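Uncharacterized protein (Staphylococcus aureus subsp. aureus Mu50, PDB 4QXZ) is of unknown function but combines a beta-barrel core resembling type VI secretion system proteins with a pair of helices. Local coordinates at residues L97-K103 against V115-Y121; K25-F29 against E40-E44; V32-I38 against R151-P157. One frame throughout, in Å; residues are numbered along the deposited sequence.

Contact 1: residues L97-K103 against V115-Y121; sequences LFESTVK and VFECHIY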
loop_
_atom_site.group_PDB
_atom_site.type_symbol
_atom_site.label_atom_id
_atom_site.label_comp_id
_atom_site.label_asym_id
_atom_site.label_seq_id
_atom_site.Cartn_x
_atom_site.Cartn_y
_atom_site.Cartn_z
ATOM N N LEU A 97 10.937 2.326 11.854
ATOM C CA LEU A 97 11.096 1.743 13.171
ATOM C C LEU A 97 9.776 1.890 13.919
ATOM O O LEU A 97 9.246 2.989 13.991
ATOM C CB LEU A 97 12.219 2.452 13.916
ATOM C CG LEU A 97 13.484 2.800 13.107
ATOM C CD1 LEU A 97 14.488 3.512 13.997
ATOM C CD2 LEU A 97 14.124 1.567 12.500
ATOM N N PHE A 98 9.237 0.784 14.441
ATOM C CA PHE A 98 8.024 0.827 15.252
ATOM C C PHE A 98 8.150 0.033 16.536
ATOM O O PHE A 98 8.918 -0.927 16.638
ATOM C CB PHE A 98 6.832 0.250 14.508
ATOM C CG PHE A 98 6.515 0.936 13.226
ATOM C CD1 PHE A 98 7.194 0.605 12.068
ATOM C CD2 PHE A 98 5.510 1.878 13.166
ATOM C CE1 PHE A 98 6.902 1.229 10.879
ATOM C CE2 PHE A 98 5.203 2.500 11.980
ATOM C CZ PHE A 98 5.895 2.174 10.832
ATOM N N GLU A 99 7.348 0.437 17.508
ATOM C CA GLU A 99 7.132 -0.345 18.706
ATOM C C GLU A 99 5.696 -0.828 18.597
ATOM O O GLU A 99 4.783 -0.009 18.399
ATOM C CB GLU A 99 7.338 0.509 19.964
ATOM C CG GLU A 99 7.198 -0.264 21.277
ATOM C CD GLU A 99 7.455 0.590 22.534
ATOM O OE1 GLU A 99 7.706 1.809 22.353
ATOM O OE2 GLU A 99 7.410 0.069 23.691
ATOM N N SER A 100 5.486 -2.139 18.726
ATOM C CA SER A 100 4.150 -2.685 18.525
ATOM C C SER A 100 3.759 -3.868 19.402
ATOM O O SER A 100 4.608 -4.514 20.054
ATOM C CB SER A 100 3.979 -3.079 17.046
ATOM O OG SER A 100 4.773 -4.194 16.724
ATOM N N THR A 101 2.448 -4.140 19.384
ATOM C CA THR A 101 1.852 -5.325 20.013
ATOM C C THR A 101 0.930 -6.039 19.031
ATOM O O THR A 101 0.309 -5.400 18.158
ATOM C CB THR A 101 1.014 -4.941 21.244
ATOM O OG1 THR A 101 0.091 -3.922 20.865
ATOM C CG2 THR A 101 1.893 -4.394 22.368
ATOM N N VAL A 102 0.812 -7.355 19.188
ATOM C CA VAL A 102 -0.111 -8.130 18.360
ATOM C C VAL A 102 -1.559 -7.888 18.802
ATOM O O VAL A 102 -1.901 -8.075 19.975
ATOM C CB VAL A 102 0.194 -9.634 18.409
ATOM C CG1 VAL A 102 -0.722 -10.385 17.444
ATOM C CG2 VAL A 102 1.662 -9.885 18.079
ATOM N N LYS A 103 -2.394 -7.473 17.852
ATOM C CA LYS A 103 -3.786 -7.114 18.109
ATOM C C LYS A 103 -4.746 -8.262 17.785
ATOM O O LYS A 103 -5.700 -8.491 18.519
ATOM C CB LYS A 103 -4.142 -5.920 17.256
ATOM C CG LYS A 103 -5.450 -5.264 17.600
ATOM C CD LYS A 103 -5.769 -4.202 16.560
ATOM C CE LYS A 103 -6.256 -2.917 17.212
ATOM N NZ LYS A 103 -7.558 -3.108 17.907
ATOM N N VAL A 115 -2.445 -8.802 12.544
ATOM C CA VAL A 115 -2.571 -7.352 12.641
ATOM C C VAL A 115 -1.785 -6.879 13.864
ATOM O O VAL A 115 -1.935 -7.445 14.949
ATOM C CB VAL A 115 -4.060 -6.963 12.777
ATOM C CG1 VAL A 115 -4.228 -5.470 13.066
ATOM C CG2 VAL A 115 -4.827 -7.348 11.511
ATOM N N PHE A 116 -0.944 -5.859 13.696
ATOM C CA PHE A 116 -0.209 -5.251 14.825
ATOM C C PHE A 116 -0.648 -3.833 15.042
ATOM O O PHE A 116 -0.920 -3.135 14.082
ATOM C CB PHE A 116 1.297 -5.175 14.558
ATOM C CG PHE A 116 1.924 -6.486 14.209
ATOM C CD1 PHE A 116 1.761 -7.027 12.954
ATOM C CD2 PHE A 116 2.689 -7.162 15.131
ATOM C CE1 PHE A 116 2.338 -8.231 12.634
ATOM C CE2 PHE A 116 3.269 -8.364 14.830
ATOM C CZ PHE A 116 3.095 -8.903 13.575
ATOM N N GLU A 117 -0.651 -3.397 16.301
ATOM C CA GLU A 117 -0.829 -1.983 16.645
ATOM C C GLU A 117 0.547 -1.323 16.780
ATOM O O GLU A 117 1.316 -1.677 17.658
ATOM C CB GLU A 117 -1.602 -1.850 17.960
ATOM C CG GLU A 117 -2.015 -0.419 18.304
ATOM C CD GLU A 117 -2.406 -0.246 19.776
ATOM O OE1 GLU A 117 -3.282 -1.016 20.250
ATOM O OE2 GLU A 117 -1.843 0.661 20.457
ATOM N N CYS A 118 0.839 -0.349 15.930
ATOM C CA CYS A 118 2.172 0.182 15.807
ATOM C C CYS A 118 2.219 1.657 16.137
ATOM O O CYS A 118 1.264 2.382 15.873
ATOM C CB CYS A 118 2.675 -0.036 14.376
ATOM S SG CYS A 118 2.788 -1.779 13.920
ATOM N N HIS A 119 3.332 2.078 16.726
ATOM C CA HIS A 119 3.633 3.482 16.975
ATOM C C HIS A 119 5.039 3.750 16.445
ATOM O O HIS A 119 5.992 3.089 16.843
ATOM C CB HIS A 119 3.558 3.780 18.483
ATOM C CG HIS A 119 2.353 3.180 19.154
ATOM N ND1 HIS A 119 1.061 3.517 18.798
ATOM C CD2 HIS A 119 2.242 2.256 20.140
ATOM C CE1 HIS A 119 0.209 2.828 19.537
ATOM N NE2 HIS A 119 0.899 2.059 20.361
ATOM N N ILE A 120 5.165 4.705 15.544
ATOM C CA ILE A 120 6.433 4.927 14.861
ATOM C C ILE A 120 7.431 5.624 15.773
ATOM O O ILE A 120 7.039 6.303 16.720
ATOM C CB ILE A 120 6.234 5.767 13.584
ATOM C CG1 ILE A 120 7.290 5.408 12.544
ATOM C CG2 ILE A 120 6.245 7.273 13.893
ATOM C CD1 ILE A 120 7.029 6.050 11.198
ATOM N N TYR A 121 8.723 5.445 15.503
ATOM C CA TYR A 121 9.744 6.230 16.214
ATOM C C TYR A 121 10.994 6.505 15.370
ATOM O O TYR A 121 11.221 5.861 14.342
ATOM C CB TYR A 121 10.080 5.620 17.588
ATOM C CG TYR A 121 10.925 4.377 17.582
ATOM C CD1 TYR A 121 12.319 4.444 17.577
ATOM C CD2 TYR A 121 10.333 3.119 17.644
ATOM C CE1 TYR A 121 13.101 3.277 17.586
ATOM C CE2 TYR A 121 11.093 1.956 17.650
ATOM C CZ TYR A 121 12.481 2.026 17.626
ATOM O OH TYR A 121 13.216 0.830 17.622
HETATM O O HOH W 1 11.351 5.298 11.796
#
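Phe98 and Ile120 meet on one face of the sheet, where CG1 of the isoleucine lies over a face of the phenylalanine ring, 3.6 Å from CE2. The same ring takes Cys118 from an oblique direction, with CB of the cysteine 3.6 Å from Phe98 CD2 and its sulfur completing a sulfur-aromatic contact. Farther along this face, Val102 CG2 leans against Phe116 CE2. On the other face, Tyr121 lays its ring across Leu97 at about a right angle, so that Leu97 CB sits 3.7 Å above the ring plane, over its centre. Tyr121 CG is placed between its own backbone N and carbonyl carbon (chi1 75°), which folds the ring back over the partner strand; its hydroxyl is then held by Asp83. Behind these side chains runs the backbone ladder. Glu99 and His119 exchange two bonds, N to O in each direction (3.1 Å from Glu99 N to His119 O), and Thr101 and Glu117 do the same. At one end a water bridges Leu97 N and Tyr121 O, 2.6 Å from the latter. Trp58 of strand 57-65, which pairs with 111-121, meets the Phe98 ring edge-to-face, and Phe72 of helix 69-77 touches Phe116. The arrangement is that of a beta hairpin with one largely apolar face, here part of the curled sheet of the YwpF barrel core.

Contact 2: residues K25-F29 against E40-E44; sequences KAVRF and EYELE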
loop_
_atom_site.group_PDB
_atom_site.type_symbol
_atom_site.label_atom_id
_atom_site.label_comp_id
_atom_site.label_asym_id
_atom_site.label_seq_id
_atom_site.Cartn_x
_atom_site.Cartn_y
_atom_site.Cartn_z
ATOM N N LYS A 25 2.646 -0.383 1.010
ATOM C CA LYS A 25 2.883 -1.815 0.864
ATOM C C LYS A 25 4.128 -2.230 1.656
ATOM O O LYS A 25 5.218 -1.683 1.475
ATOM C CB LYS A 25 3.024 -2.201 -0.605
ATOM C CG LYS A 25 3.049 -3.711 -0.852
ATOM C CD LYS A 25 3.654 -4.061 -2.213
ATOM C CE LYS A 25 3.704 -5.565 -2.419
ATOM N NZ LYS A 25 4.759 -5.893 -3.417
ATOM N N ALA A 26 3.949 -3.222 2.519
ATOM C CA ALA A 26 5.013 -3.702 3.387
ATOM C C ALA A 26 5.684 -4.875 2.706
ATOM O O ALA A 26 5.052 -5.899 2.506
ATOM C CB ALA A 26 4.435 -4.120 4.746
ATOM N N VAL A 27 6.967 -4.736 2.381
ATOM C CA VAL A 27 7.706 -5.789 1.679
ATOM C C VAL A 27 8.772 -6.539 2.503
ATOM O O VAL A 27 9.309 -7.545 2.035
ATOM C CB VAL A 27 8.325 -5.253 0.380
ATOM C CG1 VAL A 27 7.220 -4.987 -0.627
ATOM C CG2 VAL A 27 9.128 -3.990 0.649
ATOM N N ARG A 28 9.082 -6.062 3.711
ATOM C CA ARG A 28 9.914 -6.831 4.645
ATOM C C ARG A 28 9.530 -6.584 6.081
ATOM O O ARG A 28 9.157 -5.467 6.472
ATOM C CB ARG A 28 11.399 -6.526 4.479
ATOM C CG ARG A 28 11.943 -6.875 3.109
ATOM C CD ARG A 28 13.388 -6.465 2.987
ATOM N NE ARG A 28 14.258 -7.264 3.833
ATOM C CZ ARG A 28 15.575 -7.123 3.869
ATOM N NH1 ARG A 28 16.176 -6.204 3.118
ATOM N NH2 ARG A 28 16.290 -7.899 4.661
ATOM N N PHE A 29 9.658 -7.635 6.878
ATOM C CA PHE A 29 9.255 -7.568 8.266
ATOM C C PHE A 29 10.306 -8.217 9.123
ATOM O O PHE A 29 10.723 -9.332 8.834
ATOM C CB PHE A 29 7.932 -8.280 8.459
ATOM C CG PHE A 29 7.463 -8.277 9.881
ATOM C CD1 PHE A 29 7.104 -7.084 10.497
ATOM C CD2 PHE A 29 7.384 -9.453 10.605
ATOM C CE1 PHE A 29 6.687 -7.066 11.820
ATOM C CE2 PHE A 29 6.952 -9.450 11.916
ATOM C CZ PHE A 29 6.600 -8.258 12.530
ATOM N N GLU A 40 13.824 -12.300 10.768
ATOM C CA GLU A 40 13.071 -11.837 9.618
ATOM C C GLU A 40 12.037 -12.878 9.217
ATOM O O GLU A 40 12.347 -14.057 9.089
ATOM C CB GLU A 40 13.995 -11.542 8.410
ATOM C CG GLU A 40 13.202 -11.154 7.151
ATOM C CD GLU A 40 13.917 -10.210 6.197
ATOM O OE1 GLU A 40 15.050 -9.772 6.477
ATOM O OE2 GLU A 40 13.321 -9.897 5.147
ATOM N N TYR A 41 10.809 -12.439 8.978
ATOM C CA TYR A 41 9.769 -13.353 8.506
ATOM C C TYR A 41 9.438 -13.055 7.052
ATOM O O TYR A 41 9.227 -11.908 6.680
ATOM C CB TYR A 41 8.526 -13.246 9.385
ATOM C CG TYR A 41 8.813 -13.571 10.827
ATOM C CD1 TYR A 41 9.274 -12.598 11.699
ATOM C CD2 TYR A 41 8.638 -14.854 11.320
ATOM C CE1 TYR A 41 9.545 -12.890 13.021
ATOM C CE2 TYR A 41 8.907 -15.155 12.645
ATOM C CZ TYR A 41 9.363 -14.167 13.489
ATOM O OH TYR A 41 9.634 -14.452 14.801
ATOM N N GLU A 42 9.400 -14.100 6.242
ATOM C CA GLU A 42 9.094 -13.979 4.822
ATOM C C GLU A 42 7.591 -13.685 4.612
ATOM O O GLU A 42 6.714 -14.464 5.021
ATOM C CB GLU A 42 9.532 -15.259 4.084
ATOM C CG GLU A 42 9.151 -15.355 2.604
ATOM C CD GLU A 42 9.911 -14.393 1.699
ATOM O OE1 GLU A 42 10.773 -13.633 2.201
ATOM O OE2 GLU A 42 9.643 -14.403 0.475
ATOM N N LEU A 43 7.326 -12.566 3.938
ATOM C CA LEU A 43 5.984 -12.061 3.744
ATOM C C LEU A 43 5.305 -12.705 2.552
ATOM O O LEU A 43 5.874 -12.762 1.455
ATOM C CB LEU A 43 6.021 -10.535 3.576
ATOM C CG LEU A 43 6.476 -9.701 4.794
ATOM C CD1 LEU A 43 6.298 -8.221 4.544
ATOM C CD2 LEU A 43 5.708 -10.064 6.045
ATOM N N GLU A 44 4.095 -13.210 2.780
ATOM C CA GLU A 44 3.172 -13.530 1.697
ATOM C C GLU A 44 2.508 -12.252 1.191
ATOM O O GLU A 44 2.313 -12.059 -0.027
ATOM C CB GLU A 44 2.099 -14.495 2.182
ATOM C CG GLU A 44 2.604 -15.913 2.382
ATOM C CD GLU A 44 2.863 -16.639 1.072
ATOM O OE1 GLU A 44 2.025 -16.529 0.140
ATOM O OE2 GLU A 44 3.907 -17.322 0.982
HETATM O O HOH W 2 10.578 -9.946 5.511
#
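A beta hairpin, strands 23-32 and 38-41, supplies this contact; on the other edge of its longer strand, against strand 82-88, Val27 and Arg28 form a classic beta bulge opposite Val87. Across the hairpin Arg28 grips Glu40 side-on in a two-bond salt bridge. Arg28 NH2 meets Glu40 OE1 at 2.9 Å in a nearly straight bond (173°), using the syn lone pair of that oxygen. Arg28 NE reaches Glu40 OE2 at 3.1 Å, on the syn side but 20° out of the carboxylate plane. Guanidinium and carboxylate are nearly coplanar. The arginine chain bends at chi3 (68°), which turns the NE and NH2 edge toward the acid. The backbone adds a bond from Tyr41 N to Phe29 O. Close by, a water accepts from Phe29 N at 2.8 Å and lies within bonding distance of both Glu40 OE2 and Tyr41 O, filling the junction between salt bridge and backbone.

The apolar side is built differently. Phe29 and Tyr41 run side by side and point the same way, Phe29 CD2 3.8 Å from Tyr41 CD1. Leu43 splits its two methyls: CD2 packs on Phe29 CB at 3.7 Å, whereas CD1 settles over the backbone leading into the bulge, 3.3 Å from Ala26 O. Phe72 and His68 meet the Tyr41 ring edge-to-face, continuing the packing.

Two bonds, one to each carboxylate oxygen, fix the rotation of the Glu40 head group, and Gln30 gives OE1 a further donor. The paired charges should therefore largely offset one another, and the arginine probably stabilises the ionised acid.

Contact 3: residues V32-I38 against R151-P157; sequences VNEHGRI and RMMQSKP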
loop_
_atom_site.group_PDB
_atom_site.type_symbol
_atom_site.label_atom_id
_atom_site.label_comp_id
_atom_site.label_asym_id
_atom_site.label_seq_id
_atom_site.Cartn_x
_atom_site.Cartn_y
_atom_site.Cartn_z
ATOM N N VAL A 32 13.385 -7.477 16.307
ATOM C CA VAL A 32 14.682 -7.317 16.903
ATOM C C VAL A 32 14.627 -7.439 18.401
ATOM O O VAL A 32 13.797 -6.848 19.029
ATOM C CB VAL A 32 15.231 -5.947 16.573
ATOM C CG1 VAL A 32 16.691 -5.860 16.902
ATOM C CG2 VAL A 32 15.050 -5.678 15.120
ATOM N N ASN A 33 15.502 -8.238 18.960
ATOM C CA ASN A 33 15.637 -8.356 20.400
ATOM C C ASN A 33 16.695 -7.454 21.032
ATOM O O ASN A 33 17.288 -6.657 20.390
ATOM C CB ASN A 33 15.798 -9.826 20.794
ATOM C CG ASN A 33 17.179 -10.345 20.589
ATOM O OD1 ASN A 33 18.046 -9.650 20.156
ATOM N ND2 ASN A 33 17.372 -11.581 20.887
ATOM N N GLU A 34 16.911 -7.607 22.319
ATOM C CA GLU A 34 17.766 -6.769 23.124
ATOM C C GLU A 34 19.153 -6.731 22.641
ATOM O O GLU A 34 19.851 -5.772 22.830
ATOM C CB GLU A 34 17.974 -7.410 24.447
ATOM C CG GLU A 34 16.835 -7.551 25.387
ATOM C CD GLU A 34 17.323 -8.294 26.595
ATOM O OE1 GLU A 34 18.456 -8.808 26.525
ATOM O OE2 GLU A 34 16.619 -8.302 27.627
ATOM N N HIS A 35 19.587 -7.846 22.128
ATOM C CA HIS A 35 20.935 -8.023 21.732
ATOM C C HIS A 35 21.136 -7.669 20.344
ATOM O O HIS A 35 22.134 -8.043 19.782
ATOM C CB HIS A 35 21.353 -9.454 21.909
ATOM C CG HIS A 35 21.158 -9.952 23.279
ATOM N ND1 HIS A 35 21.715 -9.380 24.316
ATOM C CD2 HIS A 35 20.428 -10.992 23.759
ATOM C CE1 HIS A 35 21.372 -10.021 25.402
ATOM N NE2 HIS A 35 20.583 -11.009 25.060
ATOM N N GLY A 36 20.159 -7.025 19.749
ATOM C CA GLY A 36 20.223 -6.683 18.338
ATOM C C GLY A 36 20.216 -7.801 17.335
ATOM O O GLY A 36 20.819 -7.711 16.311
ATOM N N ARG A 37 19.493 -8.848 17.634
ATOM C CA ARG A 37 19.398 -9.986 16.778
ATOM C C ARG A 37 18.082 -9.951 16.076
ATOM O O ARG A 37 17.061 -9.765 16.682
ATOM C CB ARG A 37 19.571 -11.258 17.589
ATOM C CG ARG A 37 20.891 -11.244 18.342
ATOM C CD ARG A 37 21.339 -12.586 18.899
ATOM N NE ARG A 37 22.786 -12.778 18.746
ATOM C CZ ARG A 37 23.422 -12.952 17.588
ATOM N NH1 ARG A 37 22.772 -12.952 16.441
ATOM N NH2 ARG A 37 24.736 -13.134 17.576
ATOM N N ILE A 38 18.157 -10.086 14.765
ATOM C CA ILE A 38 17.019 -9.944 13.879
ATOM C C ILE A 38 16.435 -11.308 13.620
ATOM O O ILE A 38 17.154 -12.212 13.225
ATOM C CB ILE A 38 17.435 -9.349 12.515
ATOM C CG1 ILE A 38 17.854 -7.889 12.679
ATOM C CG2 ILE A 38 16.289 -9.438 11.503
ATOM C CD1 ILE A 38 18.580 -7.297 11.486
ATOM N N ARG A 151 26.764 -5.447 15.165
ATOM C CA ARG A 151 25.459 -5.999 14.951
ATOM C C ARG A 151 24.372 -5.086 15.422
ATOM O O ARG A 151 23.426 -4.847 14.742
ATOM C CB ARG A 151 25.355 -7.346 15.635
ATOM C CG ARG A 151 24.065 -8.073 15.395
ATOM C CD ARG A 151 23.933 -9.365 16.163
ATOM N NE ARG A 151 23.908 -9.160 17.606
ATOM C CZ ARG A 151 24.897 -9.348 18.471
ATOM N NH1 ARG A 151 26.096 -9.735 18.110
ATOM N NH2 ARG A 151 24.668 -9.122 19.748
ATOM N N MET A 152 24.550 -4.546 16.599
ATOM C CA MET A 152 23.616 -3.630 17.135
ATOM C C MET A 152 23.582 -2.340 16.345
ATOM O O MET A 152 22.561 -1.724 16.270
ATOM C CB MET A 152 23.846 -3.417 18.604
ATOM C CG MET A 152 23.707 -4.695 19.401
ATOM S SD MET A 152 23.960 -4.605 21.137
ATOM C CE MET A 152 24.470 -6.178 21.284
ATOM N N MET A 153 24.690 -1.893 15.784
ATOM C CA MET A 153 24.586 -0.690 14.999
ATOM C C MET A 153 23.681 -0.822 13.795
ATOM O O MET A 153 23.097 0.132 13.387
ATOM C CB MET A 153 25.926 -0.091 14.613
ATOM C CG MET A 153 26.559 0.817 15.671
ATOM S SD MET A 153 25.817 2.281 16.241
ATOM C CE MET A 153 26.158 3.267 14.900
ATOM N N GLN A 154 23.659 -1.960 13.146
ATOM C CA GLN A 154 22.683 -2.180 12.116
ATOM C C GLN A 154 21.227 -2.400 12.504
ATOM O O GLN A 154 20.353 -1.821 11.928
ATOM C CB GLN A 154 23.141 -3.324 11.269
ATOM C CG GLN A 154 24.352 -3.012 10.454
ATOM C CD GLN A 154 24.169 -1.786 9.615
ATOM O OE1 GLN A 154 23.216 -1.648 8.889
ATOM N NE2 GLN A 154 25.081 -0.897 9.721
ATOM N N SER A 155 20.993 -3.272 13.461
ATOM C CA SER A 155 19.663 -3.636 13.916
ATOM C C SER A 155 18.947 -2.619 14.759
ATOM O O SER A 155 17.767 -2.570 14.798
ATOM C CB SER A 155 19.672 -4.974 14.625
ATOM O OG SER A 155 20.480 -4.953 15.775
ATOM N N LYS A 156 19.742 -1.839 15.444
ATOM C CA LYS A 156 19.308 -0.774 16.352
ATOM C C LYS A 156 18.349 -1.098 17.455
ATOM O O LYS A 156 17.360 -0.441 17.561
ATOM C CB LYS A 156 18.733 0.325 15.510
ATOM C CG LYS A 156 19.740 0.870 14.528
ATOM C CD LYS A 156 19.102 1.616 13.373
ATOM C CE LYS A 156 20.027 1.758 12.170
ATOM N NZ LYS A 156 19.282 2.047 10.912
ATOM N N PRO A 157 18.621 -2.095 18.288
ATOM C CA PRO A 157 17.652 -2.403 19.345
ATOM C C PRO A 157 17.351 -1.186 20.232
ATOM O O PRO A 157 18.194 -0.275 20.348
ATOM C CB PRO A 157 18.339 -3.518 20.153
ATOM C CG PRO A 157 19.786 -3.455 19.792
ATOM C CD PRO A 157 19.863 -2.877 18.404
#
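The Arg151 side chain leaves the helix with CG opposite its backbone N (chi1 -176°), runs straight to CD and then turns at chi3 (64°), a course that brings the guanidinium edge to the carbonyl of His35. Arg151 NE and NH2 both bond to His35 O, at 3.0 and 2.8 Å, and both lie in the carbonyl plane. Over one face of this group lies the guanidinium of Arg37, stacked almost parallel with the planes 9° apart and the centres 4.0 Å from each other. Met152 CE also approaches His35 O.

The receiving loop is a type I turn from Asn33 to Gly36, steadied by Arg37 N bonding to Asn33 OD1. Having no side chain to collide with Met152 and Ser155, Gly36 lets the turn sit flush on the helix end: its CA is 3.6 Å from Pro157 CG, and its O is 2.8 Å from Ser155 OG. Pro157 CB fits against Asn33 O, and Ser155 CB touches Val32 CG1.

Two in-plane bonds to one oxygen fix the rotation of the Arg151 guanidinium. The stack brings two cationic groups close, so some electrostatic cost is likely, and the bonds to His35 O may partly offset it.

How the contacts relate
Contacts 1 and 2 belong to the same curled antiparallel sheet: each is a hairpin, their centres are 15 Å apart, and they meet where Phe116 CZ packs on Phe29 CZ at 3.7 Å. Contact 2 closes along the chain before contact 1 opens. Contact 3 joins the loop of the first hairpin to the end of helix 142-155, more than a hundred residues later, so contact 1 is nested within its span, while its segments alternate with those of contact 2. Its centre lies about 17 Å from that of contact 1 and 18 Å from that of contact 2. Contacts 1 and 2 are thus local pairings within a sheet that also has sequence-distant ones, and contact 3 is one place where the helical pair joins the barrel.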